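R.MvaI (Kocuria varians, PDB 2OA9) cleaves double-stranded DNA as a monomeric restriction endonuclease that recognizes its target sequence asymmetrically, probably with the help of divalent metal ions. Local coordinates at residues L69-T74 / A231-M236; K75-P80 / V148-D153; Q104-N109 / V209-G214; Y119-D124 / L134-K139. One frame throughout, in Å; residues are numbered along the deposited sequence.

Contact 1 of 4, residues L69-T74 / A231-M236; sequences LLTLFT and AFRINM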
# COMPACT_ATOMS: atom_id res chain seq x y z
N LEU A 69 -2.15 4.30 -6.66
CA LEU A 69 -2.68 3.54 -5.53
C LEU A 69 -1.66 2.45 -5.17
O LEU A 69 -1.30 1.63 -6.00
CB LEU A 69 -4.01 2.89 -5.94
CG LEU A 69 -4.80 2.09 -4.93
CD1 LEU A 69 -5.15 2.95 -3.71
CD2 LEU A 69 -6.03 1.48 -5.59
N LEU A 70 -1.20 2.48 -3.92
CA LEU A 70 -0.21 1.56 -3.40
C LEU A 70 -0.93 0.46 -2.62
O LEU A 70 -1.78 0.74 -1.78
CB LEU A 70 0.70 2.36 -2.48
CG LEU A 70 1.86 1.65 -1.81
CD1 LEU A 70 2.92 1.35 -2.85
CD2 LEU A 70 2.41 2.51 -0.66
N THR A 71 -0.59 -0.80 -2.87
CA THR A 71 -0.92 -1.90 -1.99
C THR A 71 0.19 -2.11 -0.99
O THR A 71 1.28 -2.49 -1.36
CB THR A 71 -1.10 -3.15 -2.83
OG1 THR A 71 -2.19 -2.94 -3.73
CG2 THR A 71 -1.45 -4.36 -1.96
N LEU A 72 -0.11 -1.87 0.27
CA LEU A 72 0.87 -2.02 1.35
C LEU A 72 1.22 -3.48 1.55
O LEU A 72 2.38 -3.83 1.67
CB LEU A 72 0.30 -1.45 2.64
CG LEU A 72 0.03 0.07 2.59
CD1 LEU A 72 -0.91 0.52 3.70
CD2 LEU A 72 1.31 0.84 2.65
N PHE A 73 0.19 -4.31 1.57
CA PHE A 73 0.31 -5.76 1.73
C PHE A 73 -1.03 -6.40 1.49
O PHE A 73 -2.06 -5.73 1.45
CB PHE A 73 0.85 -6.12 3.14
CG PHE A 73 -0.02 -5.64 4.29
CD1 PHE A 73 -1.08 -6.36 4.75
CD2 PHE A 73 0.26 -4.43 4.90
CE1 PHE A 73 -1.86 -5.92 5.82
CE2 PHE A 73 -0.54 -3.95 5.93
CZ PHE A 73 -1.60 -4.70 6.40
N THR A 74 -1.03 -7.72 1.38
CA THR A 74 -2.24 -8.52 1.31
C THR A 74 -2.22 -9.48 2.50
O THR A 74 -1.15 -9.99 2.91
CB THR A 74 -2.35 -9.32 -0.03
OG1 THR A 74 -1.18 -10.13 -0.23
CG2 THR A 74 -2.38 -8.41 -1.21
N ALA A 231 -6.32 -6.87 0.22
CA ALA A 231 -5.25 -5.91 0.00
C ALA A 231 -5.56 -4.64 0.82
O ALA A 231 -6.66 -4.11 0.76
CB ALA A 231 -5.10 -5.59 -1.45
N PHE A 232 -4.54 -4.11 1.49
CA PHE A 232 -4.64 -2.88 2.26
C PHE A 232 -3.98 -1.82 1.43
O PHE A 232 -2.80 -1.93 1.12
CB PHE A 232 -4.00 -3.05 3.65
CG PHE A 232 -4.79 -3.93 4.57
CD1 PHE A 232 -4.93 -5.28 4.35
CD2 PHE A 232 -5.43 -3.39 5.66
CE1 PHE A 232 -5.70 -6.04 5.18
CE2 PHE A 232 -6.18 -4.17 6.52
CZ PHE A 232 -6.32 -5.50 6.27
N ARG A 233 -4.78 -0.86 0.97
CA ARG A 233 -4.37 0.06 -0.09
C ARG A 233 -4.53 1.52 0.31
O ARG A 233 -5.42 1.89 1.03
CB ARG A 233 -5.19 -0.21 -1.36
CG ARG A 233 -5.16 -1.66 -1.80
CD ARG A 233 -5.91 -1.99 -3.04
NE ARG A 233 -5.09 -1.82 -4.21
CZ ARG A 233 -5.59 -1.93 -5.43
NH1 ARG A 233 -6.87 -2.22 -5.58
NH2 ARG A 233 -4.81 -1.72 -6.49
N ILE A 234 -3.65 2.34 -0.22
CA ILE A 234 -3.61 3.76 0.10
C ILE A 234 -3.07 4.53 -1.11
O ILE A 234 -2.15 4.06 -1.79
CB ILE A 234 -2.73 4.04 1.37
CG1 ILE A 234 -2.86 5.49 1.82
CG2 ILE A 234 -1.25 3.67 1.14
CD1 ILE A 234 -2.12 5.80 3.13
N ASN A 235 -3.63 5.70 -1.35
CA ASN A 235 -3.07 6.62 -2.34
C ASN A 235 -1.68 7.01 -1.92
O ASN A 235 -1.40 7.26 -0.74
CB ASN A 235 -3.97 7.82 -2.46
CG ASN A 235 -3.39 8.90 -3.34
OD1 ASN A 235 -2.56 9.68 -2.95
ND2 ASN A 235 -3.90 8.94 -4.58
N MET A 236 -0.75 7.07 -2.87
CA MET A 236 0.65 7.20 -2.52
C MET A 236 0.96 8.55 -1.88
O MET A 236 1.81 8.64 -0.97
CB MET A 236 1.54 6.94 -3.71
CG MET A 236 3.00 7.12 -3.45
SD MET A 236 4.02 6.59 -4.86
CE MET A 236 3.08 5.05 -5.16
O HOH W 1 -1.89 -1.16 -6.00
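R233 and T71 face each other in a non-hydrogen-bonded pair of two antiparallel strands, 69-74 and 231-235. Strand 69-74 is one of the two outermost of a five-stranded antiparallel sheet. The R233 bend at chi3 (89°) brings NE up to T71 OG1 and turns one guanidinium face to L69. L69 crosses R233 at about a right angle and sets CD2 over the centre of that face, 3.4 Å from CZ. R233 NE gives T71 OG1 a weak, bent bond. NH1 makes a salt bridge to D210 OD2 on the neighbouring strand 207-215. With a serine in place of R233, D210 would probably lose this charged partner and L69 CD2 the flat group it covers.

F73 and F232 lie on the other face of the sheet. Their rings form an offset stack, with centroids 4.8 Å apart and planes at 21°. F232 CB also lies over the F73 ring. Helix 152-162 touches both phenylalanines. Beyond them, I234 CG2 meets L72 CD1 at 4.1 Å. L70 N bonds to I234 O and L72 N to F232 O. In the plane of the R233 guanidinium, at its edge, a water accepts from NH2. It also donates to L69 O at 2.9 Å.

Contact 2 of 4, residues K75-P80 / V148-D153; sequences KSPTNP and VYWSFD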
# COMPACT_ATOMS: atom_id res chain seq x y z
N LYS A 75 -3.40 -9.71 3.08
CA LYS A 75 -3.51 -10.58 4.24
C LYS A 75 -4.95 -10.92 4.49
O LYS A 75 -5.79 -10.01 4.64
CB LYS A 75 -2.88 -9.95 5.49
CG LYS A 75 -2.96 -10.77 6.80
CD LYS A 75 -2.04 -11.97 6.75
CE LYS A 75 -2.12 -12.72 8.06
NZ LYS A 75 -3.39 -13.48 8.17
N SER A 76 -5.19 -12.23 4.58
CA SER A 76 -6.48 -12.78 4.94
C SER A 76 -6.82 -12.58 6.41
O SER A 76 -5.94 -12.45 7.23
CB SER A 76 -6.53 -14.28 4.61
OG SER A 76 -6.65 -14.47 3.22
N PRO A 77 -8.11 -12.55 6.74
CA PRO A 77 -8.51 -12.41 8.14
C PRO A 77 -7.87 -13.43 9.13
O PRO A 77 -7.56 -14.60 8.80
CB PRO A 77 -10.04 -12.55 8.08
CG PRO A 77 -10.39 -12.09 6.77
CD PRO A 77 -9.28 -12.59 5.87
N THR A 78 -7.59 -12.94 10.31
CA THR A 78 -7.11 -13.79 11.40
C THR A 78 -8.20 -14.81 11.79
O THR A 78 -7.88 -15.98 12.09
CB THR A 78 -6.82 -12.91 12.62
OG1 THR A 78 -5.77 -12.01 12.31
CG2 THR A 78 -6.25 -13.74 13.84
N ASN A 79 -9.45 -14.35 11.81
CA ASN A 79 -10.60 -15.06 12.40
C ASN A 79 -11.86 -14.85 11.63
O ASN A 79 -12.09 -13.75 11.12
CB ASN A 79 -10.87 -14.53 13.83
CG ASN A 79 -12.16 -15.13 14.50
OD1 ASN A 79 -12.11 -16.17 15.17
ND2 ASN A 79 -13.31 -14.46 14.30
N PRO A 80 -12.75 -15.82 11.55
CA PRO A 80 -12.48 -17.21 11.93
C PRO A 80 -11.61 -17.88 10.90
O PRO A 80 -11.31 -17.28 9.88
CB PRO A 80 -13.88 -17.83 11.86
CG PRO A 80 -14.64 -17.01 10.91
CD PRO A 80 -14.15 -15.62 11.14
N VAL A 148 -15.70 -11.39 11.61
CA VAL A 148 -14.50 -11.51 10.81
C VAL A 148 -13.54 -10.39 11.19
O VAL A 148 -13.93 -9.22 11.26
CB VAL A 148 -14.85 -11.49 9.28
CG1 VAL A 148 -13.59 -11.47 8.49
CG2 VAL A 148 -15.72 -12.71 8.89
N TYR A 149 -12.28 -10.75 11.47
CA TYR A 149 -11.32 -9.74 11.91
C TYR A 149 -9.91 -10.09 11.58
O TYR A 149 -9.59 -11.24 11.31
CB TYR A 149 -11.45 -9.41 13.42
CG TYR A 149 -11.01 -10.48 14.41
CD1 TYR A 149 -9.67 -10.77 14.61
CD2 TYR A 149 -11.94 -11.13 15.19
CE1 TYR A 149 -9.27 -11.70 15.56
CE2 TYR A 149 -11.56 -12.08 16.14
CZ TYR A 149 -10.22 -12.36 16.31
OH TYR A 149 -9.91 -13.34 17.23
N TRP A 150 -9.07 -9.07 11.62
CA TRP A 150 -7.62 -9.16 11.51
C TRP A 150 -7.06 -8.71 12.82
O TRP A 150 -7.40 -7.63 13.29
CB TRP A 150 -7.06 -8.19 10.42
CG TRP A 150 -7.45 -8.48 9.02
CD1 TRP A 150 -6.71 -9.14 8.08
CD2 TRP A 150 -8.67 -8.12 8.37
NE1 TRP A 150 -7.37 -9.19 6.88
CE2 TRP A 150 -8.60 -8.60 7.04
CE3 TRP A 150 -9.84 -7.46 8.77
CZ2 TRP A 150 -9.65 -8.43 6.14
CZ3 TRP A 150 -10.86 -7.28 7.88
CH2 TRP A 150 -10.76 -7.76 6.57
N SER A 151 -6.23 -9.51 13.47
CA SER A 151 -5.60 -9.02 14.68
C SER A 151 -4.58 -7.92 14.42
O SER A 151 -3.94 -7.89 13.36
CB SER A 151 -4.88 -10.18 15.40
OG SER A 151 -3.84 -10.71 14.60
N PHE A 152 -4.38 -7.03 15.39
CA PHE A 152 -3.34 -6.02 15.24
C PHE A 152 -1.97 -6.69 15.06
O PHE A 152 -1.16 -6.19 14.30
CB PHE A 152 -3.25 -5.11 16.48
CG PHE A 152 -4.26 -3.96 16.55
CD1 PHE A 152 -4.03 -2.89 17.41
CD2 PHE A 152 -5.40 -3.95 15.78
CE1 PHE A 152 -4.94 -1.84 17.50
CE2 PHE A 152 -6.31 -2.93 15.89
CZ PHE A 152 -6.09 -1.86 16.73
N ASP A 153 -1.71 -7.79 15.75
CA ASP A 153 -0.40 -8.44 15.65
C ASP A 153 -0.14 -8.97 14.24
O ASP A 153 0.98 -8.89 13.75
CB ASP A 153 -0.27 -9.57 16.69
CG ASP A 153 -0.08 -9.02 18.10
OD1 ASP A 153 -0.09 -9.82 19.06
OD2 ASP A 153 0.07 -7.80 18.33
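T78 OG1 stands anti to its own carbonyl carbon (chi1 -63°), and this aims the hydroxyl oxygen at S151 N. The bond from S151 N to T78 OG1 is nearly straight, at 2.8 Å. S151 is the N-cap residue of helix 152-162, so T78 grips the chain just where strand gives way to helix. Y149 has CG between its backbone N and carbonyl carbon (chi1 70°), which turns a face of the ring to N79 CB. N79 CB sits over that face, 3.5 Å from the ring centroid, as a CH-pi contact. The N79 amide is turned only 15° from the ring plane, and its ND2 has a weak hydrogen bond to S147 O. Without the ring, as with a leucine at this place, the N79 side chain is likely to lose the flat surface under its CB.

The backbones form a classic beta bulge, with T78 and N79 both facing Y149. Y149 O accepts from N79 N and, weakly, from T78 N. Y149 N returns a bond to N79 O at 3.0 Å. W150 is held from two directions. Its NE1 donates to K75 O at 2.9 Å, with the oxygen near the indole plane, while P77 CA lies over the five-membered ring. P77 CG also meets V148 CG1 at 3.7 Å.

The loop 75-80 thus joins the edge of strand 143-151. Helix 83-91 touches P77 and V148, strand 131-138 pairs along the other edge of 143-151, and W150 packs on L155 of helix 152-162.

Contact 3 of 4, residues Q104-N109 / V209-G214; sequences QTVSGN and VDIRIG. With CD (cadmium ion), chain F.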
# COMPACT_ATOMS: atom_id res chain seq x y z
N GLN A 104 -15.01 -6.31 -3.39
CA GLN A 104 -15.53 -5.06 -2.83
C GLN A 104 -14.45 -4.31 -2.09
O GLN A 104 -13.75 -4.89 -1.28
CB GLN A 104 -16.68 -5.36 -1.88
CG GLN A 104 -17.35 -4.22 -1.22
CD GLN A 104 -18.06 -3.37 -2.19
OE1 GLN A 104 -18.95 -3.86 -2.93
NE2 GLN A 104 -17.65 -2.11 -2.29
N THR A 105 -14.32 -3.03 -2.37
CA THR A 105 -13.48 -2.13 -1.59
C THR A 105 -14.26 -1.59 -0.37
O THR A 105 -15.37 -1.05 -0.51
CB THR A 105 -13.04 -0.98 -2.43
OG1 THR A 105 -12.25 -1.44 -3.52
CG2 THR A 105 -12.08 -0.07 -1.67
N VAL A 106 -13.71 -1.75 0.81
CA VAL A 106 -14.41 -1.38 2.04
C VAL A 106 -13.57 -0.34 2.78
O VAL A 106 -12.35 -0.43 2.80
CB VAL A 106 -14.61 -2.61 2.97
CG1 VAL A 106 -15.51 -2.26 4.10
CG2 VAL A 106 -15.19 -3.80 2.20
N SER A 107 -14.21 0.64 3.38
CA SER A 107 -13.45 1.57 4.20
C SER A 107 -14.01 1.62 5.61
O SER A 107 -15.01 0.94 5.91
CB SER A 107 -13.48 2.92 3.53
OG SER A 107 -14.63 3.65 3.88
N GLY A 108 -13.41 2.45 6.46
CA GLY A 108 -13.80 2.58 7.84
C GLY A 108 -14.60 3.80 8.18
O GLY A 108 -14.92 3.94 9.34
N ASN A 109 -14.92 4.63 7.20
CA ASN A 109 -15.62 5.89 7.46
C ASN A 109 -17.10 5.85 7.04
O ASN A 109 -17.93 6.60 7.60
CB ASN A 109 -14.89 7.03 6.77
CG ASN A 109 -14.89 6.93 5.25
OD1 ASN A 109 -14.70 5.86 4.70
ND2 ASN A 109 -15.05 8.07 4.55
N VAL A 209 -9.65 -1.38 2.36
CA VAL A 209 -9.48 -2.83 2.46
C VAL A 209 -10.21 -3.41 1.24
O VAL A 209 -11.43 -3.36 1.16
CB VAL A 209 -10.10 -3.30 3.78
CG1 VAL A 209 -10.02 -4.78 3.92
CG2 VAL A 209 -9.40 -2.61 4.97
N ASP A 210 -9.43 -3.90 0.28
CA ASP A 210 -9.93 -4.39 -1.01
C ASP A 210 -10.07 -5.91 -0.95
O ASP A 210 -9.09 -6.65 -1.03
CB ASP A 210 -8.93 -3.97 -2.10
CG ASP A 210 -9.41 -4.15 -3.49
OD1 ASP A 210 -9.98 -5.19 -3.80
OD2 ASP A 210 -9.16 -3.31 -4.39
N ILE A 211 -11.29 -6.36 -0.73
CA ILE A 211 -11.61 -7.80 -0.66
C ILE A 211 -11.80 -8.28 -2.07
O ILE A 211 -12.63 -7.76 -2.80
CB ILE A 211 -12.86 -7.99 0.16
CG1 ILE A 211 -12.64 -7.44 1.56
CG2 ILE A 211 -13.29 -9.47 0.14
CD1 ILE A 211 -13.91 -7.42 2.41
N ARG A 212 -11.04 -9.29 -2.47
CA ARG A 212 -11.09 -9.83 -3.84
C ARG A 212 -10.98 -11.34 -3.73
O ARG A 212 -9.92 -11.94 -3.92
CB ARG A 212 -9.98 -9.21 -4.69
CG ARG A 212 -10.01 -9.53 -6.15
CD ARG A 212 -8.67 -9.28 -6.83
NE ARG A 212 -8.70 -8.18 -7.79
CZ ARG A 212 -8.71 -8.31 -9.13
NH1 ARG A 212 -8.76 -9.49 -9.74
NH2 ARG A 212 -8.70 -7.21 -9.87
N ILE A 213 -12.10 -11.94 -3.40
CA ILE A 213 -12.16 -13.37 -3.17
C ILE A 213 -12.89 -14.03 -4.35
O ILE A 213 -14.11 -13.85 -4.54
CB ILE A 213 -12.91 -13.71 -1.90
CG1 ILE A 213 -12.45 -12.85 -0.74
CG2 ILE A 213 -12.70 -15.19 -1.58
CD1 ILE A 213 -13.28 -12.96 0.50
N GLY A 214 -12.16 -14.80 -5.11
CA GLY A 214 -12.72 -15.47 -6.25
C GLY A 214 -12.94 -16.95 -6.00
O GLY A 214 -12.83 -17.45 -4.90
CD CD F . -10.24 -4.52 -6.00
O HOH W 2 -9.38 -0.65 -4.40
O HOH W 3 -12.29 -3.74 -5.12
O HOH W 4 -8.14 -5.35 -6.66
O HOH W 5 -10.07 -2.94 -7.57
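T105 and D210 form the non-hydrogen-bonded pair that is the middle one of three pairs between antiparallel strands 104-106 and 209-214. The axes of the two short segments make 156° between their N-to-C directions, close to antiparallel. These strands belong to the five-stranded antiparallel sheet, between strands 93-94 and 225-235. The hydrogen-bonded pairs Q104 with I211 and V106 with V209 flank T105 and D210. Each has a bond in both directions. Q104 N to I211 O and V106 N to V209 O are both 2.8 Å.

On one face of the sheet, V106 CG2 touches I211 CD1 at 3.8 Å, the two side chains crossing at an angle. F121 and I123 of strand 119-126 also cover V106, and V209 packs on F232.

The other face is polar and carries a metal. With CG anti to the backbone N (chi1 -168°), the carboxylate of D210 reaches a cadmium ion with both oxygens. H103 completes the protein part of this site. D210 OD2 also accepts from R233 NH1, so this oxygen is shared between a metal and an arginine. T105 OG1 is 3.7 Å from D210 OD2. One water bridges the two side chains directly, hydrogen-bonded to T105 OG1 and donating to D210 OD2 at 2.7 Å. A second water joins T105 OG1 to the cadmium ion, which it binds at 2.4 Å.

Contact 4 of 4, residues Y119-D124 / L134-K139; sequences YDFKID and LEVFDK. With CD (cadmium ion), chain G.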
# COMPACT_ATOMS: atom_id res chain seq x y z
N TYR A 119 -25.54 -7.30 0.42
CA TYR A 119 -24.96 -6.90 1.72
C TYR A 119 -24.06 -5.68 1.53
O TYR A 119 -23.52 -5.50 0.43
CB TYR A 119 -24.17 -8.05 2.39
CG TYR A 119 -25.04 -9.26 2.53
CD1 TYR A 119 -25.89 -9.39 3.64
CD2 TYR A 119 -25.15 -10.19 1.52
CE1 TYR A 119 -26.77 -10.42 3.74
CE2 TYR A 119 -26.02 -11.25 1.67
CZ TYR A 119 -26.84 -11.34 2.75
OH TYR A 119 -27.73 -12.40 2.83
N ASP A 120 -23.97 -4.86 2.57
CA ASP A 120 -23.07 -3.71 2.64
C ASP A 120 -22.03 -3.95 3.73
O ASP A 120 -22.21 -4.79 4.59
CB ASP A 120 -23.81 -2.43 2.93
CG ASP A 120 -24.81 -2.07 1.87
OD1 ASP A 120 -24.54 -2.32 0.68
OD2 ASP A 120 -25.89 -1.55 2.18
N PHE A 121 -20.92 -3.24 3.65
CA PHE A 121 -19.75 -3.55 4.44
C PHE A 121 -19.14 -2.28 5.00
O PHE A 121 -19.15 -1.26 4.33
CB PHE A 121 -18.68 -4.29 3.63
CG PHE A 121 -19.16 -5.54 3.00
CD1 PHE A 121 -19.06 -6.75 3.67
CD2 PHE A 121 -19.72 -5.52 1.73
CE1 PHE A 121 -19.53 -7.92 3.10
CE2 PHE A 121 -20.19 -6.70 1.16
CZ PHE A 121 -20.10 -7.88 1.85
N LYS A 122 -18.54 -2.39 6.19
CA LYS A 122 -17.73 -1.32 6.79
C LYS A 122 -16.62 -1.93 7.63
O LYS A 122 -16.78 -2.99 8.22
CB LYS A 122 -18.60 -0.40 7.62
CG LYS A 122 -17.88 0.87 8.07
CD LYS A 122 -18.86 1.95 8.55
CE LYS A 122 -19.77 1.58 9.68
NZ LYS A 122 -19.07 1.39 10.97
N ILE A 123 -15.48 -1.27 7.74
CA ILE A 123 -14.45 -1.69 8.70
C ILE A 123 -14.62 -0.89 10.00
O ILE A 123 -14.92 0.31 9.99
CB ILE A 123 -13.04 -1.47 8.15
CG1 ILE A 123 -12.86 -2.16 6.77
CG2 ILE A 123 -11.96 -1.92 9.16
CD1 ILE A 123 -12.89 -3.65 6.84
N ASP A 124 -14.54 -1.57 11.12
CA ASP A 124 -14.54 -0.91 12.43
C ASP A 124 -13.31 -1.36 13.22
O ASP A 124 -12.99 -2.55 13.28
CB ASP A 124 -15.86 -1.10 13.23
CG ASP A 124 -15.97 -0.17 14.39
OD1 ASP A 124 -16.03 1.07 14.18
OD2 ASP A 124 -15.94 -0.58 15.57
N LEU A 134 -14.51 -6.61 10.18
CA LEU A 134 -15.43 -6.41 9.06
C LEU A 134 -16.87 -6.49 9.52
O LEU A 134 -17.32 -7.57 9.92
CB LEU A 134 -15.15 -7.45 7.95
CG LEU A 134 -16.01 -7.37 6.69
CD1 LEU A 134 -15.71 -6.11 5.97
CD2 LEU A 134 -15.76 -8.52 5.82
N GLU A 135 -17.60 -5.38 9.44
CA GLU A 135 -19.01 -5.34 9.68
C GLU A 135 -19.81 -5.57 8.42
O GLU A 135 -19.50 -4.98 7.37
CB GLU A 135 -19.38 -3.96 10.26
CG GLU A 135 -18.75 -3.62 11.60
CD GLU A 135 -19.08 -2.21 12.08
OE1 GLU A 135 -19.30 -1.28 11.26
OE2 GLU A 135 -19.06 -2.04 13.32
N VAL A 136 -20.85 -6.40 8.54
CA VAL A 136 -21.70 -6.76 7.42
C VAL A 136 -23.12 -6.36 7.76
O VAL A 136 -23.62 -6.66 8.84
CB VAL A 136 -21.62 -8.26 7.09
CG1 VAL A 136 -22.34 -8.55 5.83
CG2 VAL A 136 -20.15 -8.75 6.98
N PHE A 137 -23.75 -5.67 6.82
CA PHE A 137 -25.09 -5.15 6.97
C PHE A 137 -25.96 -5.71 5.88
O PHE A 137 -25.53 -5.83 4.72
CB PHE A 137 -25.10 -3.62 6.83
CG PHE A 137 -24.21 -2.90 7.81
CD1 PHE A 137 -24.72 -2.34 8.97
CD2 PHE A 137 -22.86 -2.75 7.55
CE1 PHE A 137 -23.89 -1.67 9.86
CE2 PHE A 137 -22.03 -2.10 8.46
CZ PHE A 137 -22.53 -1.59 9.59
N ASP A 138 -27.20 -6.03 6.21
CA ASP A 138 -28.17 -6.25 5.14
C ASP A 138 -28.73 -4.91 4.67
O ASP A 138 -28.38 -3.81 5.19
CB ASP A 138 -29.21 -7.31 5.48
CG ASP A 138 -30.17 -6.89 6.56
OD1 ASP A 138 -30.39 -5.67 6.79
OD2 ASP A 138 -30.82 -7.75 7.21
N LYS A 139 -29.54 -4.98 3.64
CA LYS A 139 -30.03 -3.78 2.95
C LYS A 139 -31.08 -3.05 3.76
O LYS A 139 -31.45 -1.93 3.42
CB LYS A 139 -30.56 -4.14 1.54
CG LYS A 139 -29.47 -4.56 0.56
CD LYS A 139 -28.45 -3.47 0.28
CE LYS A 139 -27.39 -3.95 -0.70
NZ LYS A 139 -26.58 -2.82 -1.25
CD CD G . -16.38 1.87 16.29
O HOH W 6 -26.99 -1.47 4.44
O HOH W 7 -14.21 1.77 16.84
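K122 and E135 form a hydrogen-bonded pair in the beta hairpin of strands 119-126 and 131-138. Their side chains lie side by side and point the same way. K122 CB meets the edge of the F137 ring, 3.9 Å from CE2. CG runs past E135 OE1. The chain bends at chi3 (58°) and chi4 (68°), which folds CE back to within 3.3 Å of E135 OE1. At the tip, NZ makes a salt bridge to OE1 at 2.7 Å, arriving on the syn side, 16° out of the carboxylate plane.

The other oxygen, E135 OE2, touches D124 CB. D124 binds a cadmium ion through both oxygens, and it belongs to a calcium site seen in another structure of this protein. The carboxylate planes are nearly parallel, with D124 OD2 4.1 Å from E135 OE2. K122 and the cadmium ion probably offset the like charges.

F121, V136, I123 and L134 line the opposite face. F121 lies alongside V136, and CE1 meets CG1 at 4.0 Å. Strand 100-106 and helix 83-91 cover this side. At the far end, K139 crosses D120 at about a right angle. K139 NZ also bonds to S114 O and reaches D120 OD1 in a salt bridge of 2.9 Å.

In the fold
From the N terminus, strand 69-74 comes first and waits for 231-236, so contact 1 closes the longest loop, with the other three nested inside it. The chain runs on directly into 75-80, which meets 148-153 in contact 2. Segment 104-109 follows and pairs only later with 209-214, so contacts 2 and 3 cross. Contact 4, the hairpin of 119-124 and 134-139, is nested within both. Contacts 1 and 3 share the five-stranded sheet, joined by R233 and D210. Contacts 2 and 4 share the three-stranded sheet through V148 and L134. S107 with I123, and W150 with F232 and V209, tie the two sheets together.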